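Local structure of fructose-bisphosphate aldolase (Thermus caldophilus, 2FJK) at residues V206-S211 with K249-T254; Y17-F22 with K41-L46; S98-K103 with E130-R135; T254-A259 with E290-R295; N23-E28 with E50-Y55. The protein is a class II fructose-bisphosphate aldolase of TIM-barrel fold, modelled with 1,3-dihydroxyacetonephosphate bound in a pocket at the end of the barrel. One frame throughout, in Å; residues are numbered along the deposited sequence.

Contact 1. Residues V206-S211 with K249-T254; sequences VLHGAS and KINTDT. With 13P (1,3-dihydroxyacetonephosphate), chain E.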
# COMPACT_ATOMS: atom_id res chain seq x y z
N VAL A 206 0.84 30.82 7.84
CA VAL A 206 0.04 29.84 8.57
C VAL A 206 -0.50 30.34 9.90
O VAL A 206 0.22 30.94 10.70
CB VAL A 206 0.86 28.57 8.83
CG1 VAL A 206 -0.05 27.46 9.35
CG2 VAL A 206 1.57 28.18 7.55
N LEU A 207 -1.78 30.05 10.15
CA LEU A 207 -2.43 30.47 11.38
C LEU A 207 -2.92 29.30 12.22
O LEU A 207 -3.86 28.60 11.85
CB LEU A 207 -3.63 31.37 11.03
CG LEU A 207 -4.33 32.10 12.18
CD1 LEU A 207 -3.34 33.05 12.84
CD2 LEU A 207 -5.53 32.86 11.64
N HIS A 208 -2.28 29.08 13.37
CA HIS A 208 -2.69 28.00 14.27
C HIS A 208 -3.61 28.53 15.35
O HIS A 208 -3.87 29.73 15.41
CB HIS A 208 -1.47 27.33 14.91
CG HIS A 208 -0.68 26.49 13.97
ND1 HIS A 208 0.31 27.01 13.16
CD2 HIS A 208 -0.75 25.17 13.67
CE1 HIS A 208 0.81 26.05 12.41
NE2 HIS A 208 0.18 24.92 12.70
N GLY A 209 -4.09 27.63 16.20
CA GLY A 209 -4.99 28.00 17.28
C GLY A 209 -6.10 28.88 16.74
O GLY A 209 -6.47 29.87 17.37
N ALA A 210 -6.64 28.48 15.59
CA ALA A 210 -7.68 29.28 14.96
C ALA A 210 -9.11 28.79 15.08
O ALA A 210 -9.97 29.26 14.35
CB ALA A 210 -7.33 29.48 13.48
N SER A 211 -9.39 27.88 16.01
CA SER A 211 -10.76 27.41 16.17
C SER A 211 -11.71 28.58 16.50
O SER A 211 -11.29 29.59 17.07
CB SER A 211 -10.86 26.36 17.28
OG SER A 211 -10.60 25.05 16.78
N LYS A 249 -2.95 29.04 5.25
CA LYS A 249 -3.24 27.78 5.93
C LYS A 249 -3.79 28.04 7.33
O LYS A 249 -3.17 28.75 8.13
CB LYS A 249 -1.99 26.92 6.02
CG LYS A 249 -2.12 25.78 7.02
CD LYS A 249 -0.85 24.94 7.08
CE LYS A 249 -0.95 23.90 8.19
NZ LYS A 249 0.17 22.93 8.12
N ILE A 250 -4.93 27.44 7.62
CA ILE A 250 -5.58 27.62 8.91
C ILE A 250 -5.84 26.29 9.60
O ILE A 250 -6.51 25.40 9.06
CB ILE A 250 -6.90 28.38 8.74
CG1 ILE A 250 -6.67 29.59 7.84
CG2 ILE A 250 -7.42 28.83 10.08
CD1 ILE A 250 -7.93 30.32 7.48
N ASN A 251 -5.30 26.15 10.80
CA ASN A 251 -5.46 24.93 11.58
C ASN A 251 -6.70 24.95 12.47
O ASN A 251 -6.97 25.94 13.15
CB ASN A 251 -4.22 24.69 12.43
CG ASN A 251 -3.20 23.80 11.75
OD1 ASN A 251 -3.10 22.60 12.06
ND2 ASN A 251 -2.43 24.36 10.82
N THR A 252 -7.42 23.83 12.48
CA THR A 252 -8.63 23.67 13.31
C THR A 252 -8.59 22.32 14.00
O THR A 252 -8.48 21.28 13.34
CB THR A 252 -9.92 23.71 12.45
OG1 THR A 252 -9.93 24.91 11.68
CG2 THR A 252 -11.16 23.67 13.35
N ASP A 253 -8.70 22.33 15.33
CA ASP A 253 -8.65 21.09 16.10
C ASP A 253 -9.74 21.06 17.17
O ASP A 253 -10.60 20.18 17.15
CB ASP A 253 -7.26 20.96 16.73
CG ASP A 253 -7.07 19.68 17.51
OD1 ASP A 253 -7.96 18.81 17.47
OD2 ASP A 253 -6.01 19.53 18.15
N THR A 254 -9.69 22.01 18.10
CA THR A 254 -10.68 22.11 19.17
C THR A 254 -12.14 22.01 18.68
O THR A 254 -12.94 21.27 19.25
CB THR A 254 -10.53 23.45 19.95
OG1 THR A 254 -9.29 23.46 20.66
CG2 THR A 254 -11.68 23.64 20.92
P 13P E . -7.12 24.82 18.13
O1P 13P E . -7.09 24.19 19.60
O2P 13P E . -7.52 26.35 18.30
O3P 13P E . -8.21 24.09 17.28
O1 13P E . -5.67 24.64 17.47
C1 13P E . -5.58 24.42 16.06
C2 13P E . -4.12 24.57 15.72
O2 13P E . -3.53 25.59 16.08
C3 13P E . -3.38 23.49 14.94
O3 13P E . -1.99 23.81 14.85
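Val206 and Leu207 run parallel to Lys249 and Ile250 as neighbouring strands, tied by two nearly straight bonds, Leu207 N to Lys249 O (2.8 Å) and Asn251 N to Leu207 O (3.0 Å). On one face Val206 and Lys249 lie side by side, Val206 CG1 pressed against Lys249 CD at 3.5 Å; the extended lysine chain carries NZ past the valine to a salt bridge with Glu130. Leu207 and Ile250 turn to the other face, under helix 236-244, where Ile250 CG2 also meets Ala210 CB at 3.5 Å. Beyond the paired residues 206-211 bows out at Gly209 and returns at Ser211, lining part of the pocket at the C-terminal end of the TIM-barrel strands. There the His208 ring and Asn251 amide lie alongside each other, planes 25° apart; His208 NE2 and Asn251 ND2, 3.3 Å apart, are not hydrogen-bonded. Three donors converge on phosphate oxygen O3P of 1,3-dihydroxyacetonephosphate: Ser211 OG at 2.6 Å, Asp253 N at 2.7 Å and Thr254 N at 2.7 Å. Thr254 OG1 grips O1P, and Ser211 N adds a weak bond to O2P. With helix 254-270 beginning here, its N-terminal dipole would probably favour the phosphate charge.

Contact 2. Residues Y17-F22 with K41-L46; sequences YGVGAF and KSPVIL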
# COMPACT_ATOMS: atom_id res chain seq x y z
N TYR A 17 -7.35 33.12 -0.58
CA TYR A 17 -8.25 32.20 0.10
C TYR A 17 -7.39 31.26 0.93
O TYR A 17 -6.20 31.08 0.64
CB TYR A 17 -9.13 31.43 -0.91
CG TYR A 17 -8.43 30.36 -1.72
CD1 TYR A 17 -8.06 29.14 -1.15
CD2 TYR A 17 -8.14 30.56 -3.07
CE1 TYR A 17 -7.44 28.15 -1.89
CE2 TYR A 17 -7.52 29.58 -3.83
CZ TYR A 17 -7.17 28.37 -3.23
OH TYR A 17 -6.56 27.39 -3.97
N GLY A 18 -7.97 30.69 1.98
CA GLY A 18 -7.22 29.80 2.84
C GLY A 18 -7.61 28.34 2.75
O GLY A 18 -8.76 28.00 2.46
N VAL A 19 -6.64 27.48 2.99
CA VAL A 19 -6.84 26.05 2.96
C VAL A 19 -6.87 25.55 4.39
O VAL A 19 -6.00 25.88 5.19
CB VAL A 19 -5.71 25.34 2.21
CG1 VAL A 19 -5.76 23.85 2.48
CG2 VAL A 19 -5.82 25.63 0.73
N GLY A 20 -7.89 24.76 4.71
CA GLY A 20 -7.99 24.25 6.07
C GLY A 20 -7.12 23.05 6.39
O GLY A 20 -6.98 22.13 5.58
N ALA A 21 -6.50 23.08 7.56
CA ALA A 21 -5.67 21.98 8.03
C ALA A 21 -6.51 21.47 9.20
O ALA A 21 -6.93 22.26 10.05
CB ALA A 21 -4.30 22.48 8.52
N PHE A 22 -6.78 20.18 9.22
CA PHE A 22 -7.60 19.61 10.27
C PHE A 22 -6.92 18.44 10.96
O PHE A 22 -6.44 17.51 10.31
CB PHE A 22 -8.95 19.17 9.71
CG PHE A 22 -9.68 20.26 8.97
CD1 PHE A 22 -9.37 20.55 7.64
CD2 PHE A 22 -10.66 21.01 9.60
CE1 PHE A 22 -10.04 21.56 6.95
CE2 PHE A 22 -11.33 22.03 8.92
CZ PHE A 22 -11.02 22.30 7.59
N LYS A 41 -15.47 20.16 -3.11
CA LYS A 41 -14.35 20.11 -4.04
C LYS A 41 -13.24 21.04 -3.56
O LYS A 41 -12.81 21.94 -4.29
CB LYS A 41 -14.77 20.55 -5.45
CG LYS A 41 -16.00 19.86 -6.04
CD LYS A 41 -16.29 20.41 -7.43
CE LYS A 41 -17.62 19.92 -7.99
NZ LYS A 41 -17.63 18.46 -8.26
N SER A 42 -12.78 20.83 -2.33
CA SER A 42 -11.75 21.68 -1.77
C SER A 42 -10.44 20.99 -1.45
O SER A 42 -10.41 19.80 -1.13
CB SER A 42 -12.28 22.33 -0.48
OG SER A 42 -11.25 23.04 0.19
N PRO A 43 -9.32 21.72 -1.58
CA PRO A 43 -8.03 21.10 -1.27
C PRO A 43 -8.07 20.99 0.25
O PRO A 43 -8.86 21.68 0.88
CB PRO A 43 -7.02 22.15 -1.75
CG PRO A 43 -7.78 23.46 -1.58
CD PRO A 43 -9.15 23.10 -2.08
N VAL A 44 -7.26 20.12 0.85
CA VAL A 44 -7.29 19.97 2.30
C VAL A 44 -5.97 19.42 2.84
O VAL A 44 -5.21 18.78 2.12
CB VAL A 44 -8.44 19.01 2.75
CG1 VAL A 44 -8.13 17.59 2.33
CG2 VAL A 44 -8.65 19.10 4.26
N ILE A 45 -5.72 19.70 4.11
CA ILE A 45 -4.51 19.24 4.78
C ILE A 45 -4.89 18.39 5.99
O ILE A 45 -5.68 18.80 6.83
CB ILE A 45 -3.66 20.43 5.29
CG1 ILE A 45 -3.09 21.21 4.10
CG2 ILE A 45 -2.52 19.93 6.17
CD1 ILE A 45 -2.30 22.45 4.50
N LEU A 46 -4.33 17.18 6.05
CA LEU A 46 -4.58 16.30 7.18
C LEU A 46 -3.43 16.55 8.17
O LEU A 46 -2.26 16.29 7.86
CB LEU A 46 -4.62 14.84 6.73
CG LEU A 46 -5.82 14.50 5.83
CD1 LEU A 46 -5.86 13.02 5.53
CD2 LEU A 46 -7.08 14.91 6.54
O HOH W 1 -9.76 23.34 2.98
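Phe22 keeps CG anti to its carbonyl carbon (chi1 -54°), while CG1 of Val44 sits between its backbone N and carbonyl carbon (chi1 70°), which puts CG2 anti to the N; these rotations bring Phe22 CD1 to 3.7 Å from Val44 CG2, the two side chains crossing at about a right angle. The same turn lays the phenyl ring back along its own strand, with Phe22 CE1 3.5 Å from Gly20 CA. The backbones beneath are parallel, their strand axes 18° apart. Ile45 N donates to Gly20 O (3.1 Å), and Phe22 N donates to Ile45 O (3.0 Å). One step earlier the strands are too far apart for a direct bond, and a water fills in, accepting from Gly20 N at 2.9 Å and donating to Pro43 O at 2.8 Å. Val19 packs beside this step: its CG2 meets Pro43 CG at 3.7 Å, while its CG1 reaches the CG1 branch of Ile45. Ala21 and Ile45 share the face that also carries Lys249, their CB atoms 3.9 Å apart; Phe22, Val44 and Leu46 face helix 27-38, which packs on them through Ile33. The two strands and this helix form a beta-alpha-beta crossover of the TIM barrel. Every touching residue is buried and the side chains that meet are apolar, so the polar links across the contact are backbone ones, two direct and one through water.

Contact 3. Residues S98-K103 with E130-R135; sequences SVMIDK and EAELGR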
# COMPACT_ATOMS: atom_id res chain seq x y z
N SER A 98 4.71 17.04 4.39
CA SER A 98 5.11 18.32 4.96
C SER A 98 5.30 18.16 6.46
O SER A 98 4.45 17.59 7.16
CB SER A 98 4.04 19.38 4.70
OG SER A 98 3.21 19.03 3.60
N VAL A 99 6.43 18.65 6.96
CA VAL A 99 6.72 18.56 8.37
C VAL A 99 6.89 19.93 8.98
O VAL A 99 7.07 20.93 8.28
CB VAL A 99 7.99 17.76 8.65
CG1 VAL A 99 7.84 16.35 8.12
CG2 VAL A 99 9.19 18.47 8.01
N MSE A 100 6.84 19.96 10.31
CA MSE A 100 6.96 21.20 11.03
C MSE A 100 7.69 20.98 12.34
O MSE A 100 7.37 20.06 13.10
CB MSE A 100 5.58 21.76 11.32
CG MSE A 100 5.60 23.08 12.02
SE MSE A 100 3.84 23.49 12.60
CE MSE A 100 2.85 22.95 11.03
N ILE A 101 8.68 21.82 12.59
CA ILE A 101 9.44 21.75 13.81
C ILE A 101 9.08 23.01 14.58
O ILE A 101 9.06 24.11 14.02
CB ILE A 101 10.95 21.71 13.51
CG1 ILE A 101 11.74 21.72 14.81
CG2 ILE A 101 11.34 22.89 12.62
CD1 ILE A 101 11.55 20.48 15.66
N ASP A 102 8.76 22.86 15.85
CA ASP A 102 8.41 24.01 16.67
C ASP A 102 9.51 24.33 17.68
O ASP A 102 9.65 23.65 18.70
CB ASP A 102 7.08 23.78 17.38
CG ASP A 102 6.71 24.93 18.31
OD1 ASP A 102 7.08 26.09 18.01
OD2 ASP A 102 6.04 24.67 19.33
N LYS A 103 10.29 25.36 17.37
CA LYS A 103 11.36 25.81 18.25
C LYS A 103 11.17 27.30 18.46
O LYS A 103 12.13 28.06 18.56
CB LYS A 103 12.73 25.53 17.61
CG LYS A 103 13.03 24.04 17.44
CD LYS A 103 13.22 23.37 18.79
CE LYS A 103 13.52 21.88 18.63
NZ LYS A 103 13.79 21.23 19.94
N GLU A 130 7.26 23.61 7.45
CA GLU A 130 6.62 24.78 8.02
C GLU A 130 7.43 25.10 9.28
O GLU A 130 7.90 24.19 9.96
CB GLU A 130 5.17 24.50 8.43
CG GLU A 130 4.46 25.75 8.92
CD GLU A 130 3.06 25.47 9.45
OE1 GLU A 130 2.27 24.82 8.74
OE2 GLU A 130 2.76 25.92 10.57
N ALA A 131 7.60 26.38 9.57
CA ALA A 131 8.34 26.77 10.76
C ALA A 131 7.61 27.93 11.42
O ALA A 131 6.88 28.66 10.75
CB ALA A 131 9.75 27.19 10.38
N GLU A 132 7.79 28.09 12.72
CA GLU A 132 7.11 29.18 13.39
C GLU A 132 8.05 30.10 14.16
O GLU A 132 9.03 29.65 14.76
CB GLU A 132 6.00 28.66 14.30
CG GLU A 132 6.42 27.69 15.37
CD GLU A 132 5.22 26.98 16.01
OE1 GLU A 132 4.30 27.68 16.50
OE2 GLU A 132 5.21 25.73 16.03
N LEU A 133 7.74 31.39 14.10
CA LEU A 133 8.50 32.42 14.79
C LEU A 133 7.50 33.17 15.66
O LEU A 133 6.47 33.64 15.17
CB LEU A 133 9.13 33.37 13.77
CG LEU A 133 10.08 34.44 14.31
CD1 LEU A 133 11.24 33.79 15.09
CD2 LEU A 133 10.59 35.25 13.13
N GLY A 134 7.81 33.29 16.95
CA GLY A 134 6.91 33.96 17.86
C GLY A 134 6.06 32.92 18.58
O GLY A 134 5.75 31.88 18.01
N ARG A 135 5.70 33.20 19.82
CA ARG A 135 4.90 32.26 20.60
C ARG A 135 3.42 32.48 20.39
O ARG A 135 2.95 33.62 20.41
CB ARG A 135 5.24 32.39 22.08
CG ARG A 135 4.61 31.34 22.96
CD ARG A 135 5.68 30.52 23.65
NE ARG A 135 6.68 31.38 24.26
CZ ARG A 135 7.70 30.94 24.99
NH1 ARG A 135 7.86 29.64 25.21
NH2 ARG A 135 8.57 31.80 25.51
O HOH W 2 3.80 26.48 18.96
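Val99, Met100 and Glu130 make the close end of this contact. Glu130 N donates to Val99 O at 2.8 Å, and the CA atoms of Met100 and Glu130 are 4.7 Å apart, with Met100 CA also approaching Glu130 O at 3.3 Å in a CA-H...O contact. Met100, modelled as selenomethionine, and Glu130 point the same way from the sheet, both with CG anti to the backbone N. The glutamate chain is extended whereas the selenomethionine bends at chi3, turning its CE toward the carboxylate; the resulting approach is too short to be real, and its detail is doubtful. The partner of Glu130 OE1 is Lys249. The segments belong to a beta-alpha-beta unit of the TIM barrel, in which strands 98-101 and 128-133 are joined through helix 108-124; Val99, Ile101 and Ala131 pack against that helix. Farther along, the strands drift apart: Ile101 N is 3.6 Å from Glu130 O, and the CA atoms of Asp102 and Glu132 are separated by 6.3 Å. At this looser end, where Asp102 is partly exposed, two carboxylates meet. Glu132 reaches across with CG lodged between its backbone N and carbonyl carbon (chi1 58°). The two groups are modelled too close, carbon to oxygen, so the detail of their approach is doubtful, but a water donates to both, to Asp102 OD2 at 2.9 Å and to Glu132 OE1 at 2.8 Å, while Ser104 bonds Asp102 OD1.

Contact 4. Residues T254-A259 with E290-R295; sequences TDLRLA and EVVKSR. With 13P (1,3-dihydroxyacetonephosphate), chain E.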
# COMPACT_ATOMS: atom_id res chain seq x y z
N THR A 254 -9.69 22.01 18.10
CA THR A 254 -10.68 22.11 19.17
C THR A 254 -12.14 22.01 18.68
O THR A 254 -12.94 21.27 19.25
CB THR A 254 -10.53 23.45 19.95
OG1 THR A 254 -9.29 23.46 20.66
CG2 THR A 254 -11.68 23.64 20.92
N ASP A 255 -12.48 22.77 17.64
CA ASP A 255 -13.85 22.75 17.12
C ASP A 255 -14.32 21.33 16.80
O ASP A 255 -15.45 20.97 17.11
CB ASP A 255 -13.97 23.62 15.85
CG ASP A 255 -13.90 25.12 16.15
OD1 ASP A 255 -14.19 25.54 17.29
OD2 ASP A 255 -13.56 25.89 15.22
N LEU A 256 -13.44 20.54 16.20
CA LEU A 256 -13.76 19.16 15.83
C LEU A 256 -13.95 18.26 17.04
O LEU A 256 -14.90 17.49 17.09
CB LEU A 256 -12.68 18.58 14.94
CG LEU A 256 -12.22 19.46 13.77
CD1 LEU A 256 -11.30 18.64 12.89
CD2 LEU A 256 -13.41 19.96 12.97
N ARG A 257 -13.02 18.35 17.99
CA ARG A 257 -13.11 17.54 19.21
C ARG A 257 -14.41 17.82 19.92
O ARG A 257 -15.11 16.89 20.31
CB ARG A 257 -11.97 17.86 20.18
CG ARG A 257 -10.57 17.56 19.69
CD ARG A 257 -9.59 17.82 20.84
NE ARG A 257 -8.21 17.86 20.39
CZ ARG A 257 -7.15 17.83 21.21
NH1 ARG A 257 -7.33 17.76 22.53
NH2 ARG A 257 -5.92 17.88 20.70
N LEU A 258 -14.72 19.10 20.10
CA LEU A 258 -15.95 19.52 20.77
C LEU A 258 -17.19 18.99 20.07
O LEU A 258 -18.07 18.42 20.71
CB LEU A 258 -16.04 21.05 20.82
CG LEU A 258 -15.93 21.74 22.18
CD1 LEU A 258 -16.37 23.19 22.01
CD2 LEU A 258 -16.80 21.03 23.21
N ALA A 259 -17.27 19.20 18.77
CA ALA A 259 -18.42 18.72 18.02
C ALA A 259 -18.57 17.20 18.19
O ALA A 259 -19.63 16.70 18.55
CB ALA A 259 -18.28 19.08 16.54
N GLU A 290 -19.59 18.18 9.14
CA GLU A 290 -20.33 19.43 8.94
C GLU A 290 -19.50 20.62 9.40
O GLU A 290 -19.54 21.69 8.79
CB GLU A 290 -21.67 19.39 9.68
CG GLU A 290 -22.64 18.36 9.11
CD GLU A 290 -22.83 18.50 7.60
OE1 GLU A 290 -23.25 19.58 7.15
OE2 GLU A 290 -22.54 17.53 6.87
N VAL A 291 -18.74 20.43 10.47
CA VAL A 291 -17.90 21.50 10.98
C VAL A 291 -16.84 21.82 9.94
O VAL A 291 -16.61 22.98 9.60
CB VAL A 291 -17.18 21.11 12.30
CG1 VAL A 291 -16.07 22.12 12.61
CG2 VAL A 291 -18.19 21.08 13.44
N VAL A 292 -16.20 20.77 9.43
CA VAL A 292 -15.16 20.96 8.43
C VAL A 292 -15.70 21.72 7.21
O VAL A 292 -15.05 22.65 6.72
CB VAL A 292 -14.57 19.62 7.96
CG1 VAL A 292 -13.54 19.87 6.84
CG2 VAL A 292 -13.91 18.90 9.14
N LYS A 293 -16.88 21.33 6.74
CA LYS A 293 -17.50 21.97 5.59
C LYS A 293 -17.66 23.47 5.81
O LYS A 293 -17.16 24.26 5.02
CB LYS A 293 -18.85 21.32 5.28
CG LYS A 293 -18.72 19.98 4.56
CD LYS A 293 -20.02 19.21 4.51
CE LYS A 293 -21.13 19.97 3.80
NZ LYS A 293 -22.44 19.27 3.91
N SER A 294 -18.34 23.86 6.88
CA SER A 294 -18.54 25.28 7.14
C SER A 294 -17.18 25.98 7.25
O SER A 294 -17.01 27.12 6.81
CB SER A 294 -19.37 25.50 8.41
OG SER A 294 -18.76 24.95 9.57
N ARG A 295 -16.21 25.27 7.81
CA ARG A 295 -14.85 25.79 7.97
C ARG A 295 -14.30 26.13 6.58
O ARG A 295 -13.70 27.19 6.38
CB ARG A 295 -13.98 24.72 8.61
CG ARG A 295 -12.85 25.25 9.44
CD ARG A 295 -13.38 26.12 10.55
NE ARG A 295 -12.28 26.60 11.37
CZ ARG A 295 -12.31 27.70 12.11
NH1 ARG A 295 -13.40 28.46 12.14
NH2 ARG A 295 -11.24 28.04 12.80
P 13P E . -7.12 24.82 18.13
O1P 13P E . -7.09 24.19 19.60
O2P 13P E . -7.52 26.35 18.30
O3P 13P E . -8.21 24.09 17.28
O1 13P E . -5.67 24.64 17.47
C1 13P E . -5.58 24.42 16.06
C2 13P E . -4.12 24.57 15.72
O2 13P E . -3.53 25.59 16.08
C3 13P E . -3.38 23.49 14.94
O3 13P E . -1.99 23.81 14.85
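Asp255, in the first turn of its helix, sets OD2 over the centre of the Arg295 guanidinium, 3.8 Å above the plane. Because OD2 lies over the face, no N-H is aimed at it and the long salt bridge to Arg295 NH2 (4.0 Å from OD2) rests on charge alone; the carboxylate plane stands at 87° to the guanidinium. Each group is fixed by other bonds: the carboxylate accepts from the backbone N atoms of Ala212 and Val213, and Arg295 NE donates to Thr252 OG1. Next comes Leu256, whose CG lies anti to the carbonyl carbon (chi1 -48°); its CD2 branch is packed tightly on Val291 CG1 at 3.4 Å and touches Val292 CG2 at 4.0 Å. The helices so joined, helix 254-270, which follows a barrel strand, and helix 277-299 close to the C terminus, run roughly antiparallel, their short axes at 148° and 10.1 Å apart. Arg257 takes no part here and forms a salt bridge with Asp276 of the second subunit, and Leu258 packs on Phe275 of that same subunit. Ala259, back on the inner side, places CB 3.7 Å from Val291 CG2; Val291 therefore spreads its two methyls along one helical turn. Behind it, Val291 O accepts from both Arg295 N and Ser294 OG, the latter at 2.9 Å.

Contact 5. Residues N23-E28 with E50-Y55; sequences NTNNME and EGAMKY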
# COMPACT_ATOMS: atom_id res chain seq x y z
N ASN A 23 -6.90 18.49 12.29
CA ASN A 23 -6.28 17.45 13.09
C ASN A 23 -7.13 16.20 13.12
O ASN A 23 -8.36 16.28 13.19
CB ASN A 23 -6.04 17.95 14.52
CG ASN A 23 -4.95 18.97 14.58
OD1 ASN A 23 -3.76 18.63 14.65
ND2 ASN A 23 -5.33 20.24 14.52
N THR A 24 -6.47 15.05 13.04
CA THR A 24 -7.14 13.76 13.04
C THR A 24 -6.41 12.85 14.00
O THR A 24 -5.20 12.96 14.15
CB THR A 24 -7.06 13.05 11.69
OG1 THR A 24 -7.32 13.97 10.63
CG2 THR A 24 -8.07 11.91 11.66
N ASN A 25 -7.14 11.92 14.60
CA ASN A 25 -6.55 10.97 15.52
C ASN A 25 -7.01 9.53 15.25
O ASN A 25 -6.47 8.59 15.82
CB ASN A 25 -6.86 11.40 16.96
CG ASN A 25 -5.91 12.49 17.43
OD1 ASN A 25 -4.81 12.20 17.88
ND2 ASN A 25 -6.33 13.75 17.31
N ASN A 26 -8.00 9.36 14.37
CA ASN A 26 -8.46 8.02 14.05
C ASN A 26 -9.17 7.95 12.70
O ASN A 26 -9.05 8.86 11.87
CB ASN A 26 -9.37 7.46 15.17
CG ASN A 26 -10.68 8.22 15.31
OD1 ASN A 26 -10.98 9.12 14.53
ND2 ASN A 26 -11.46 7.86 16.31
N MSE A 27 -9.89 6.85 12.47
CA MSE A 27 -10.60 6.66 11.22
C MSE A 27 -11.75 7.66 11.04
O MSE A 27 -11.79 8.38 10.05
CB MSE A 27 -11.18 5.24 11.14
CG MSE A 27 -11.73 4.89 9.76
SE MSE A 27 -12.63 3.17 9.79
CE MSE A 27 -11.15 2.09 10.38
N GLU A 28 -12.66 7.70 12.00
CA GLU A 28 -13.82 8.61 11.91
C GLU A 28 -13.48 10.06 11.57
O GLU A 28 -14.17 10.69 10.75
CB GLU A 28 -14.64 8.55 13.20
CG GLU A 28 -15.51 7.29 13.33
CD GLU A 28 -14.80 6.11 13.98
OE1 GLU A 28 -13.55 6.12 14.04
OE2 GLU A 28 -15.49 5.17 14.43
N GLU A 50 1.95 15.12 17.42
CA GLU A 50 2.79 14.03 17.88
C GLU A 50 1.90 13.13 18.74
O GLU A 50 2.15 11.92 18.85
CB GLU A 50 3.97 14.57 18.68
CG GLU A 50 5.28 14.50 17.92
CD GLU A 50 6.40 15.28 18.59
OE1 GLU A 50 6.52 15.19 19.83
OE2 GLU A 50 7.15 15.97 17.88
N GLY A 51 0.86 13.73 19.32
CA GLY A 51 -0.07 12.97 20.14
C GLY A 51 -0.86 12.03 19.24
O GLY A 51 -1.12 10.87 19.58
N ALA A 52 -1.25 12.54 18.07
CA ALA A 52 -2.00 11.75 17.11
C ALA A 52 -1.14 10.57 16.69
O ALA A 52 -1.60 9.43 16.67
CB ALA A 52 -2.35 12.60 15.88
N MSE A 53 0.11 10.83 16.35
CA MSE A 53 1.01 9.76 15.94
C MSE A 53 1.21 8.69 17.01
O MSE A 53 1.29 7.51 16.69
CB MSE A 53 2.34 10.34 15.50
CG MSE A 53 2.28 10.93 14.09
SE MSE A 53 3.96 11.64 13.53
CE MSE A 53 4.74 10.02 12.83
N LYS A 54 1.29 9.09 18.27
CA LYS A 54 1.46 8.13 19.36
C LYS A 54 0.16 7.34 19.52
O LYS A 54 0.17 6.12 19.58
CB LYS A 54 1.78 8.85 20.68
CG LYS A 54 2.00 7.92 21.86
CD LYS A 54 2.13 8.72 23.16
CE LYS A 54 2.87 7.94 24.25
NZ LYS A 54 2.18 6.69 24.67
N TYR A 55 -0.96 8.06 19.57
CA TYR A 55 -2.29 7.45 19.72
C TYR A 55 -2.65 6.55 18.53
O TYR A 55 -3.13 5.42 18.70
CB TYR A 55 -3.35 8.53 19.86
CG TYR A 55 -4.75 7.99 20.06
CD1 TYR A 55 -5.18 7.54 21.30
CD2 TYR A 55 -5.65 7.92 18.99
CE1 TYR A 55 -6.46 7.04 21.48
CE2 TYR A 55 -6.94 7.41 19.15
CZ TYR A 55 -7.34 6.98 20.40
OH TYR A 55 -8.62 6.50 20.56
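Asn25 and Ala52 have the nearest CA atoms of the two segments, 4.9 Å apart. The Asn25 amide, its CG anti to the carbonyl carbon (chi1 -81°), reaches over to the helix and sets OD1 against the Ala52 backbone, 2.9 Å from CA and 3.2 Å from CB; OD1 has its hydrogen-bond partner outside both segments. The small methyl of Ala52 is also covered by Thr24 O, 3.4 Å from its CB, so two oxygens, Asn25 OD1 and Thr24 O, touch the methyl. One turn on, Tyr55 extends with CG anti to its backbone N (chi1 -179°), bringing the ring edge to Asn25: Asn25 O lies in the ring plane, 3.3 Å from CD2 and 3.6 Å from CE2. In the TIM barrel both segments come at C-terminal ends of strands: 23-28 leads from strand 19-23 into helix 27-38, and 50-55 opens helix 50-68 after strand 44-47. Asn26 is the N-cap of helix 27-38, its OD1 accepting from Phe29 N. The Tyr55 hydroxyl is hydrogen-bonded to Glu28 OE2 of the second subunit; in return Glu28 OE2 bonds Tyr55 OH and Asn26 ND2 of that subunit.

How the contacts relate
Contacts 1 and 2 lie in one parallel sheet of the barrel, their centres 11 Å apart, with strand 19-23 beside 247-252. Contact 3 lies in the part of the barrel wall formed by strands 98-101, 128-133 and 171-172, yet meets contact 1 at a salt bridge, centres 13 Å apart. Contact 4 continues contact 1 along the chain: the two share Thr254 and both touch the ligand. Its helices cover Phe22 of contact 2, and its centre is about 24 Å from that of contact 3, across the chain's centre. Contacts 2 and 5 alternate their segments in sequence; contacts 3, 1 and 4 follow. Contacts 4 and 5 both reach the second subunit, so elements that surround the pocket also join the assembly.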